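Local coordinates for protein phosphoribosylaminoimidazole-succinocarboxamide synthase (Saccharomyces cerevisiae, PDB 2CNQ) that catalyses the ATP-dependent joining of 4-carboxy-5-aminoimidazole ribotide and aspartate to give SAICAR in de novo purine biosynthesis, at residues W64-H75 and T226-L236; P157-A165 and N173-L182. All blocks are in the same frame, centred on the assembly; numbering follows the deposited sequence.

Interaction 1 (W64-H75 and T226-L236). With ADP (adenosine-5'-diphosphate), chain B.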
loop_
_atom_site.group_PDB
_atom_site.type_symbol
_atom_site.label_atom_id
_atom_site.label_comp_id
_atom_site.label_asym_id
_atom_site.label_seq_id
_atom_site.Cartn_x
_atom_site.Cartn_y
_atom_site.Cartn_z
ATOM N N TRP A 64 5.579 7.753 5.820
ATOM C CA TRP A 64 4.261 7.844 6.386
ATOM C C TRP A 64 4.203 7.306 7.776
ATOM O O TRP A 64 3.455 7.826 8.592
ATOM C CB TRP A 64 3.264 7.155 5.519
ATOM C CG TRP A 64 3.039 7.802 4.229
ATOM C CD1 TRP A 64 3.345 7.286 3.039
ATOM C CD2 TRP A 64 2.411 9.058 3.974
ATOM N NE1 TRP A 64 2.969 8.138 2.036
ATOM C CE2 TRP A 64 2.359 9.219 2.597
ATOM C CE3 TRP A 64 1.889 10.054 4.782
ATOM C CZ2 TRP A 64 1.747 10.296 1.999
ATOM C CZ3 TRP A 64 1.299 11.130 4.180
ATOM C CH2 TRP A 64 1.241 11.255 2.817
ATOM N N PHE A 65 4.938 6.253 8.072
ATOM C CA PHE A 65 4.955 5.768 9.431
ATOM C C PHE A 65 5.401 6.862 10.360
ATOM O O PHE A 65 4.857 7.030 11.428
ATOM C CB PHE A 65 5.865 4.567 9.572
ATOM C CG PHE A 65 5.287 3.290 9.076
ATOM C CD1 PHE A 65 4.087 2.837 9.564
ATOM C CD2 PHE A 65 5.972 2.496 8.188
ATOM C CE1 PHE A 65 3.585 1.641 9.146
ATOM C CE2 PHE A 65 5.463 1.308 7.767
ATOM C CZ PHE A 65 4.262 0.897 8.233
ATOM N N LYS A 66 6.401 7.611 9.933
ATOM C CA LYS A 66 6.911 8.675 10.732
ATOM C C LYS A 66 5.905 9.800 10.804
ATOM O O LYS A 66 5.720 10.393 11.858
ATOM C CB LYS A 66 8.214 9.133 10.126
ATOM C CG LYS A 66 8.867 10.254 10.897
ATOM C CD LYS A 66 10.173 10.688 10.294
ATOM C CE LYS A 66 11.230 9.599 10.304
ATOM N NZ LYS A 66 11.540 9.049 11.655
ATOM N N PHE A 67 5.272 10.129 9.685
ATOM C CA PHE A 67 4.279 11.174 9.649
ATOM C C PHE A 67 3.135 10.885 10.588
ATOM O O PHE A 67 2.568 11.775 11.202
ATOM C CB PHE A 67 3.778 11.309 8.233
ATOM C CG PHE A 67 2.774 12.370 8.036
ATOM C CD1 PHE A 67 3.123 13.690 7.997
ATOM C CD2 PHE A 67 1.464 12.051 7.851
ATOM C CE1 PHE A 67 2.152 14.648 7.787
ATOM C CE2 PHE A 67 0.513 12.998 7.641
ATOM C CZ PHE A 67 0.850 14.285 7.614
ATOM N N LEU A 68 2.798 9.613 10.690
ATOM C CA LEU A 68 1.681 9.160 11.488
ATOM C C LEU A 68 2.119 8.619 12.813
ATOM O O LEU A 68 1.338 7.992 13.488
ATOM C CB LEU A 68 0.937 8.092 10.726
ATOM C CG LEU A 68 0.319 8.597 9.463
ATOM C CD1 LEU A 68 -0.297 7.437 8.732
ATOM C CD2 LEU A 68 -0.699 9.671 9.704
ATOM N N SER A 69 3.343 8.854 13.217
ATOM C CA SER A 69 3.871 8.141 14.368
ATOM C C SER A 69 3.144 8.492 15.642
ATOM O O SER A 69 3.077 7.676 16.525
ATOM C CB SER A 69 5.352 8.391 14.537
ATOM O OG SER A 69 5.562 9.745 14.791
ATOM N N ASN A 70 2.604 9.688 15.734
ATOM C CA ASN A 70 1.820 10.066 16.888
ATOM C C ASN A 70 0.369 9.722 16.764
ATOM O O ASN A 70 -0.379 9.889 17.702
ATOM C CB ASN A 70 1.948 11.553 17.152
ATOM C CG ASN A 70 3.342 11.936 17.520
ATOM O OD1 ASN A 70 4.029 11.174 18.201
ATOM N ND2 ASN A 70 3.789 13.100 17.059
ATOM N N ASP A 71 -0.049 9.235 15.617
ATOM C CA ASP A 71 -1.420 8.938 15.345
ATOM C C ASP A 71 -1.731 7.495 15.479
ATOM O O ASP A 71 -2.867 7.149 15.727
ATOM C CB ASP A 71 -1.761 9.374 13.943
ATOM C CG ASP A 71 -1.483 10.808 13.744
ATOM O OD1 ASP A 71 -2.144 11.601 14.416
ATOM O OD2 ASP A 71 -0.582 11.134 12.975
ATOM N N VAL A 72 -0.751 6.638 15.285
ATOM C CA VAL A 72 -0.977 5.224 15.302
ATOM C C VAL A 72 0.329 4.527 15.536
ATOM O O VAL A 72 1.346 4.920 15.003
ATOM C CB VAL A 72 -1.658 4.764 14.018
ATOM C CG1 VAL A 72 -0.756 4.965 12.835
ATOM C CG2 VAL A 72 -2.145 3.371 14.119
ATOM N N ARG A 73 0.288 3.511 16.362
ATOM C CA ARG A 73 1.396 2.614 16.497
ATOM C C ARG A 73 1.625 1.907 15.205
ATOM O O ARG A 73 0.686 1.643 14.498
ATOM C CB ARG A 73 1.117 1.552 17.543
ATOM C CG ARG A 73 1.264 2.029 18.964
ATOM C CD ARG A 73 1.140 0.875 19.927
ATOM N NE ARG A 73 2.127 -0.154 19.632
ATOM C CZ ARG A 73 2.075 -1.395 20.099
ATOM N NH1 ARG A 73 1.099 -1.761 20.917
ATOM N NH2 ARG A 73 3.005 -2.271 19.758
ATOM N N ASN A 74 2.857 1.551 14.932
ATOM C CA ASN A 74 3.145 0.829 13.725
ATOM C C ASN A 74 4.012 -0.360 13.995
ATOM O O ASN A 74 4.504 -0.558 15.079
ATOM C CB ASN A 74 3.727 1.753 12.683
ATOM C CG ASN A 74 5.056 2.268 13.081
ATOM O OD1 ASN A 74 5.961 1.490 13.361
ATOM N ND2 ASN A 74 5.195 3.563 13.140
ATOM N N HIS A 75 4.201 -1.159 12.973
ATOM C CA HIS A 75 4.922 -2.398 13.113
ATOM C C HIS A 75 6.407 -2.278 13.065
ATOM O O HIS A 75 7.084 -3.271 13.203
ATOM C CB HIS A 75 4.480 -3.423 12.093
ATOM C CG HIS A 75 4.759 -3.112 10.690
ATOM N ND1 HIS A 75 4.656 -4.117 9.771
ATOM C CD2 HIS A 75 5.130 -2.003 10.039
ATOM C CE1 HIS A 75 4.943 -3.619 8.599
ATOM N NE2 HIS A 75 5.226 -2.340 8.731
ATOM N N THR A 226 -2.196 -4.765 24.406
ATOM C CA THR A 226 -2.354 -3.348 24.717
ATOM C C THR A 226 -3.678 -2.771 24.180
ATOM O O THR A 226 -3.996 -1.609 24.403
ATOM C CB THR A 226 -1.195 -2.557 24.102
ATOM O OG1 THR A 226 -1.203 -2.756 22.688
ATOM C CG2 THR A 226 0.148 -3.024 24.658
ATOM N N ASN A 227 -4.434 -3.587 23.462
ATOM C CA ASN A 227 -5.619 -3.134 22.757
ATOM C C ASN A 227 -5.339 -1.922 21.906
ATOM O O ASN A 227 -6.128 -0.984 21.815
ATOM C CB ASN A 227 -6.767 -2.829 23.683
ATOM C CG ASN A 227 -8.077 -2.740 22.947
ATOM O OD1 ASN A 227 -8.273 -3.357 21.902
ATOM N ND2 ASN A 227 -9.009 -2.009 23.520
ATOM N N GLU A 228 -4.307 -2.124 21.069
ATOM C CA GLU A 228 -3.967 -1.092 20.085
ATOM C C GLU A 228 -3.996 -1.600 18.705
ATOM O O GLU A 228 -3.445 -2.638 18.454
ATOM C CB GLU A 228 -2.586 -0.529 20.454
ATOM C CG GLU A 228 -2.602 0.266 21.788
ATOM C CD GLU A 228 -1.248 0.774 22.172
ATOM O OE1 GLU A 228 -1.036 2.000 22.135
ATOM O OE2 GLU A 228 -0.378 -0.065 22.482
ATOM N N ILE A 229 -4.593 -0.831 17.804
ATOM C CA ILE A 229 -4.506 -1.060 16.399
ATOM C C ILE A 229 -3.120 -0.614 15.976
ATOM O O ILE A 229 -2.602 0.385 16.437
ATOM C CB ILE A 229 -5.591 -0.330 15.679
ATOM C CG1 ILE A 229 -6.942 -0.909 16.067
ATOM C CG2 ILE A 229 -5.402 -0.428 14.199
ATOM C CD1 ILE A 229 -8.099 -0.093 15.576
ATOM N N ILE A 230 -2.535 -1.394 15.087
ATOM C CA ILE A 230 -1.205 -1.187 14.633
ATOM C C ILE A 230 -1.269 -0.979 13.153
ATOM O O ILE A 230 -1.869 -1.756 12.440
ATOM C CB ILE A 230 -0.336 -2.423 14.892
ATOM C CG1 ILE A 230 -0.499 -2.941 16.299
ATOM C CG2 ILE A 230 1.088 -2.125 14.570
ATOM C CD1 ILE A 230 -0.088 -2.044 17.326
ATOM N N LEU A 231 -0.591 0.033 12.663
ATOM C CA LEU A 231 -0.448 0.211 11.248
ATOM C C LEU A 231 0.678 -0.672 10.790
ATOM O O LEU A 231 1.785 -0.589 11.284
ATOM C CB LEU A 231 -0.150 1.673 10.991
ATOM C CG LEU A 231 -0.190 2.079 9.535
ATOM C CD1 LEU A 231 -1.528 1.897 8.933
ATOM C CD2 LEU A 231 0.227 3.524 9.450
ATOM N N VAL A 232 0.370 -1.557 9.872
ATOM C CA VAL A 232 1.325 -2.540 9.421
ATOM C C VAL A 232 1.508 -2.413 7.926
ATOM O O VAL A 232 1.095 -1.454 7.307
ATOM C CB VAL A 232 0.919 -3.958 9.832
ATOM C CG1 VAL A 232 0.721 -4.018 11.323
ATOM C CG2 VAL A 232 -0.302 -4.421 9.119
ATOM N N ASP A 233 2.200 -3.360 7.352
ATOM C CA ASP A 233 2.339 -3.444 5.929
ATOM C C ASP A 233 3.002 -2.202 5.374
ATOM O O ASP A 233 3.985 -1.759 5.931
ATOM C CB ASP A 233 1.015 -3.792 5.276
ATOM C CG ASP A 233 1.172 -4.321 3.906
ATOM O OD1 ASP A 233 1.673 -5.450 3.768
ATOM O OD2 ASP A 233 0.760 -3.609 2.970
ATOM N N GLU A 234 2.521 -1.754 4.248
ATOM C CA GLU A 234 2.965 -0.549 3.638
ATOM C C GLU A 234 1.904 0.500 3.794
ATOM O O GLU A 234 0.745 0.213 3.979
ATOM C CB GLU A 234 3.298 -0.760 2.177
ATOM C CG GLU A 234 2.079 -0.951 1.321
ATOM C CD GLU A 234 2.399 -1.206 -0.107
ATOM O OE1 GLU A 234 1.591 -1.916 -0.734
ATOM O OE2 GLU A 234 3.408 -0.703 -0.604
ATOM N N VAL A 235 2.340 1.725 3.684
ATOM C CA VAL A 235 1.471 2.848 3.942
ATOM C C VAL A 235 1.629 3.844 2.838
ATOM O O VAL A 235 2.713 4.330 2.603
ATOM C CB VAL A 235 1.800 3.487 5.271
ATOM C CG1 VAL A 235 0.839 4.606 5.514
ATOM C CG2 VAL A 235 1.766 2.485 6.379
ATOM N N LEU A 236 0.514 4.137 2.206
ATOM C CA LEU A 236 0.384 5.242 1.271
ATOM C C LEU A 236 1.512 5.218 0.281
ATOM O O LEU A 236 2.184 6.200 0.014
ATOM C CB LEU A 236 0.251 6.546 2.010
ATOM C CG LEU A 236 -1.134 6.715 2.575
ATOM C CD1 LEU A 236 -1.121 7.694 3.712
ATOM C CD2 LEU A 236 -2.087 7.166 1.496
HETATM P PB ADP B . 0.315 -9.257 -0.761
HETATM O O1B ADP B . -0.086 -7.861 -0.880
HETATM O O2B ADP B . -0.659 -10.060 -0.007
HETATM O O3B ADP B . 0.651 -9.979 -1.972
HETATM P PA ADP B . 2.858 -8.313 0.128
HETATM O O1A ADP B . 2.416 -6.922 0.246
HETATM O O2A ADP B . 3.751 -8.687 -0.956
HETATM O O3A ADP B . 1.621 -9.283 0.142
HETATM O "O5'" ADP B . 3.561 -8.781 1.451
HETATM C "C5'" ADP B . 3.237 -8.337 2.749
HETATM C "C4'" ADP B . 2.541 -9.439 3.490
HETATM O "O4'" ADP B . 2.892 -9.276 4.862
HETATM C "C3'" ADP B . 1.047 -9.353 3.445
HETATM O "O3'" ADP B . 0.485 -10.624 3.661
HETATM C "C2'" ADP B . 0.739 -8.507 4.651
HETATM O "O2'" ADP B . -0.575 -8.624 5.099
HETATM C "C1'" ADP B . 1.719 -9.054 5.617
HETATM N N9 ADP B . 2.082 -8.202 6.710
HETATM C C8 ADP B . 2.258 -6.880 6.670
HETATM N N7 ADP B . 2.689 -6.392 7.804
HETATM C C5 ADP B . 2.788 -7.456 8.616
HETATM C C6 ADP B . 3.214 -7.644 9.951
HETATM N N6 ADP B . 3.637 -6.632 10.681
HETATM N N1 ADP B . 3.120 -8.851 10.496
HETATM C C2 ADP B . 2.732 -9.874 9.741
HETATM N N3 ADP B . 2.388 -9.837 8.462
HETATM C C4 ADP B . 2.412 -8.621 7.920
HETATM O O HOH W 1 -2.265 2.796 17.535
#
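N74 pairs in parallel with L231, adding the short, weakly bonded strand 73-74 to the edge of the mixed sheet beside strand 228-245. L231 N gives a nearly straight bond to R73 O (2.8 Å, 172°), and H75 N returns a weak one to L231 O. One water accepts from R73 N and donates to I229 O. On the sheet side facing the end of helix 53-67, L231 CD2 touches both V72 CG1 and L68 CD1, while L231 CG lies 3.8 Å from F65 CE1. V235 CG2 lies over a face of the same phenyl ring, and V235 CG1 reaches W64 CB. R73, bent at chi3 (57°), folds its guanidinium over I230 so that CD1 sits above the centre of one face. Its NH1 makes a salt bridge to E228 OE2 (2.7 Å) from above the carboxylate plane; the same oxygen accepts from T226 OG1, and D223 is a second acidic partner of NH1. H75 belongs to the ADP pocket: V232 CA makes a CH-pi contact over the face of its imidazole, 3.7 Å from the centroid, while ADP N6 donates to H75 ND1 (2.9 Å) and D233 N bonds weakly to N7, so both segments read the adenine. L236 CB presses on the five-membered ring of W64, 3.3 Å from its centroid, and W64 NE1 makes a weak, bent bond to L236 O (2.9 Å, 120°).

Interaction 2 (P157-A165 and N173-L182); sequences PIFTPSTKA and NISPAQAAEL
The N-terminus of helix 176-183 docks on the chain leaving strand 153-159, an edge strand of the mixed sheet, and P161 is the residue it sits on. P161 CG touches A179 CB at 3.6 Å and I174 CG1 at 4.0 Å, and P161 CD lies near P176 CG, so the pyrrolidine ring packs against both the first turn of the helix and the residues leading into it. On another side P161 CD stands above the centre of one face of the F159 ring. F159 reaches P176 CG with CD1 (4.1 Å), the two side chains sliding past each other in opposite directions. The backbones meet in a single bridge, S162 with N173, where I174 N donates to P161 O almost in line (2.9 Å, 173°). Replacing the proline by an alanine removes CG and CD and is likely to open a gap between F159 and A179, leaving the F159 ring less firmly held. The helix start is a serine N-cap: S175 OG accepts from Q178 N at 2.8 Å. Beyond the bridge, T163 and I174 cross at about a right angle. T163 CG2, anti to its carbonyl carbon, meets I174 CG2 at 3.8 Å, while T163 OG1 is hydrogen-bonded to E172 N. N173 sends ND2 to 3.7 Å from S162 CB, and its OD1 is hydrogen-bonded to S128 OG of the aminoimidazole ribonucleotide pocket.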
loop_
_atom_site.group_PDB
_atom_site.type_symbol
_atom_site.label_atom_id
_atom_site.label_comp_id
_atom_site.label_asym_id
_atom_site.label_seq_id
_atom_site.Cartn_x
_atom_site.Cartn_y
_atom_site.Cartn_z
ATOM N N PRO A 157 -14.371 11.160 3.702
ATOM C CA PRO A 157 -13.775 9.898 3.277
ATOM C C PRO A 157 -14.467 8.748 3.914
ATOM O O PRO A 157 -14.960 8.871 5.022
ATOM C CB PRO A 157 -12.345 10.020 3.782
ATOM C CG PRO A 157 -12.131 11.474 3.912
ATOM C CD PRO A 157 -13.428 12.006 4.419
ATOM N N ILE A 158 -14.482 7.636 3.212
ATOM C CA ILE A 158 -15.211 6.507 3.665
ATOM C C ILE A 158 -14.353 5.288 3.742
ATOM O O ILE A 158 -13.558 4.978 2.868
ATOM C CB ILE A 158 -16.432 6.267 2.835
ATOM C CG1 ILE A 158 -16.172 6.149 1.362
ATOM C CG2 ILE A 158 -17.446 7.390 3.131
ATOM C CD1 ILE A 158 -17.351 5.694 0.594
ATOM N N PHE A 159 -14.529 4.573 4.838
ATOM C CA PHE A 159 -13.987 3.257 5.019
ATOM C C PHE A 159 -14.787 2.278 4.209
ATOM O O PHE A 159 -15.979 2.150 4.373
ATOM C CB PHE A 159 -14.080 2.930 6.485
ATOM C CG PHE A 159 -13.841 1.493 6.808
ATOM C CD1 PHE A 159 -14.829 0.767 7.428
ATOM C CD2 PHE A 159 -12.634 0.885 6.573
ATOM C CE1 PHE A 159 -14.596 -0.521 7.834
ATOM C CE2 PHE A 159 -12.425 -0.416 6.936
ATOM C CZ PHE A 159 -13.409 -1.110 7.583
ATOM N N THR A 160 -14.098 1.582 3.322
ATOM C CA THR A 160 -14.723 0.667 2.416
ATOM C C THR A 160 -13.891 -0.587 2.399
ATOM O O THR A 160 -12.994 -0.746 1.601
ATOM C CB THR A 160 -14.901 1.257 1.046
ATOM O OG1 THR A 160 -13.634 1.508 0.454
ATOM C CG2 THR A 160 -15.664 2.533 1.084
ATOM N N PRO A 161 -14.119 -1.480 3.323
ATOM C CA PRO A 161 -13.228 -2.618 3.467
ATOM C C PRO A 161 -13.358 -3.593 2.366
ATOM O O PRO A 161 -14.391 -3.733 1.762
ATOM C CB PRO A 161 -13.653 -3.229 4.784
ATOM C CG PRO A 161 -15.083 -2.818 4.919
ATOM C CD PRO A 161 -15.169 -1.449 4.326
ATOM N N SER A 162 -12.292 -4.339 2.168
ATOM C CA SER A 162 -12.363 -5.523 1.385
ATOM C C SER A 162 -11.806 -6.659 2.181
ATOM O O SER A 162 -11.062 -6.486 3.121
ATOM C CB SER A 162 -11.654 -5.320 0.072
ATOM O OG SER A 162 -10.323 -5.634 0.200
ATOM N N THR A 163 -12.158 -7.843 1.758
ATOM C CA THR A 163 -11.569 -9.003 2.340
ATOM C C THR A 163 -10.165 -9.073 1.875
ATOM O O THR A 163 -9.751 -8.404 0.937
ATOM C CB THR A 163 -12.309 -10.231 1.926
ATOM O OG1 THR A 163 -12.129 -10.373 0.516
ATOM C CG2 THR A 163 -13.772 -10.169 2.323
ATOM N N LYS A 164 -9.421 -9.912 2.558
ATOM C CA LYS A 164 -8.120 -10.350 2.120
ATOM C C LYS A 164 -8.311 -11.699 1.509
ATOM O O LYS A 164 -8.514 -12.684 2.230
ATOM C CB LYS A 164 -7.167 -10.427 3.300
ATOM C CG LYS A 164 -6.921 -9.073 3.895
ATOM C CD LYS A 164 -6.143 -9.122 5.163
ATOM C CE LYS A 164 -4.755 -9.535 4.938
ATOM N NZ LYS A 164 -4.086 -9.621 6.210
ATOM N N ALA A 165 -8.311 -11.743 0.186
ATOM C CA ALA A 165 -8.629 -12.988 -0.494
ATOM C C ALA A 165 -7.566 -14.053 -0.264
ATOM O O ALA A 165 -6.402 -13.727 -0.089
ATOM C CB ALA A 165 -8.818 -12.750 -1.937
ATOM N N ASN A 173 -14.917 -6.638 -2.102
ATOM C CA ASN A 173 -15.397 -5.484 -1.419
ATOM C C ASN A 173 -16.541 -5.864 -0.546
ATOM O O ASN A 173 -17.466 -6.513 -0.991
ATOM C CB ASN A 173 -15.874 -4.441 -2.391
ATOM C CG ASN A 173 -14.790 -3.782 -3.139
ATOM O OD1 ASN A 173 -15.062 -3.126 -4.150
ATOM N ND2 ASN A 173 -13.604 -3.887 -2.685
ATOM N N ILE A 174 -16.504 -5.453 0.694
ATOM C CA ILE A 174 -17.536 -5.776 1.620
ATOM C C ILE A 174 -17.967 -4.518 2.315
ATOM O O ILE A 174 -17.261 -3.531 2.390
ATOM C CB ILE A 174 -17.075 -6.829 2.623
ATOM C CG1 ILE A 174 -15.809 -6.445 3.341
ATOM C CG2 ILE A 174 -16.969 -8.166 1.955
ATOM C CD1 ILE A 174 -15.495 -7.274 4.503
ATOM N N SER A 175 -19.147 -4.571 2.871
ATOM C CA SER A 175 -19.627 -3.464 3.642
ATOM C C SER A 175 -18.912 -3.398 4.944
ATOM O O SER A 175 -18.407 -4.381 5.449
ATOM C CB SER A 175 -21.111 -3.661 3.894
ATOM O OG SER A 175 -21.274 -4.770 4.729
ATOM N N PRO A 176 -18.967 -2.241 5.572
ATOM C CA PRO A 176 -18.525 -2.169 6.940
ATOM C C PRO A 176 -19.238 -3.133 7.836
ATOM O O PRO A 176 -18.637 -3.696 8.720
ATOM C CB PRO A 176 -18.771 -0.725 7.295
ATOM C CG PRO A 176 -18.633 -0.003 5.991
ATOM C CD PRO A 176 -19.268 -0.927 5.017
ATOM N N ALA A 177 -20.509 -3.370 7.575
ATOM C CA ALA A 177 -21.221 -4.318 8.394
ATOM C C ALA A 177 -20.642 -5.690 8.264
ATOM O O ALA A 177 -20.475 -6.400 9.231
ATOM C CB ALA A 177 -22.673 -4.303 8.035
ATOM N N GLN A 178 -20.315 -6.094 7.052
ATOM C CA GLN A 178 -19.694 -7.389 6.878
ATOM C C GLN A 178 -18.322 -7.417 7.475
ATOM O O GLN A 178 -17.925 -8.405 8.047
ATOM C CB GLN A 178 -19.700 -7.757 5.426
ATOM C CG GLN A 178 -19.020 -9.062 5.123
ATOM C CD GLN A 178 -19.636 -10.230 5.799
ATOM O OE1 GLN A 178 -20.854 -10.369 5.830
ATOM N NE2 GLN A 178 -18.801 -11.142 6.249
ATOM N N ALA A 179 -17.593 -6.326 7.384
ATOM C CA ALA A 179 -16.323 -6.283 8.041
ATOM C C ALA A 179 -16.481 -6.507 9.519
ATOM O O ALA A 179 -15.694 -7.198 10.123
ATOM C CB ALA A 179 -15.650 -4.985 7.784
ATOM N N ALA A 180 -17.532 -5.941 10.103
ATOM C CA ALA A 180 -17.775 -6.124 11.515
ATOM C C ALA A 180 -18.149 -7.551 11.806
ATOM O O ALA A 180 -17.845 -8.045 12.867
ATOM C CB ALA A 180 -18.845 -5.198 11.967
ATOM N N GLU A 181 -18.782 -8.246 10.891
ATOM C CA GLU A 181 -18.977 -9.657 11.060
ATOM C C GLU A 181 -17.673 -10.382 11.167
ATOM O O GLU A 181 -17.539 -11.311 11.941
ATOM C CB GLU A 181 -19.771 -10.224 9.915
ATOM C CG GLU A 181 -21.158 -9.736 9.856
ATOM C CD GLU A 181 -21.937 -10.052 11.083
ATOM O OE1 GLU A 181 -21.903 -11.227 11.510
ATOM O OE2 GLU A 181 -22.597 -9.154 11.640
ATOM N N LEU A 182 -16.701 -9.982 10.379
ATOM C CA LEU A 182 -15.436 -10.632 10.389
ATOM C C LEU A 182 -14.597 -10.298 11.567
ATOM O O LEU A 182 -13.931 -11.162 12.105
ATOM C CB LEU A 182 -14.674 -10.281 9.135
ATOM C CG LEU A 182 -15.299 -10.726 7.854
ATOM C CD1 LEU A 182 -14.448 -10.265 6.703
ATOM C CD2 LEU A 182 -15.491 -12.207 7.803
#

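In the fold
Both contacts reach the same mixed sheet but at its two outer strands: interaction 1 fixes 73-74 on one edge, and interaction 2 folds the exit of 153-159 on the other. Their centres are 20 Å apart and their nearest atoms about 7 Å, without touching, and along the chain interaction 2 is nested within the loop that interaction 1 closes. One ADP pocket draws on both, with H75, V232 and D233 from interaction 1 and K164 from interaction 2. The side chain of D233 lies about 4 Å from a bound magnesium ion, whereas the side chain of N173 in interaction 2 is about 4 Å from a bound aminoimidazole 4-carboxamide ribonucleotide.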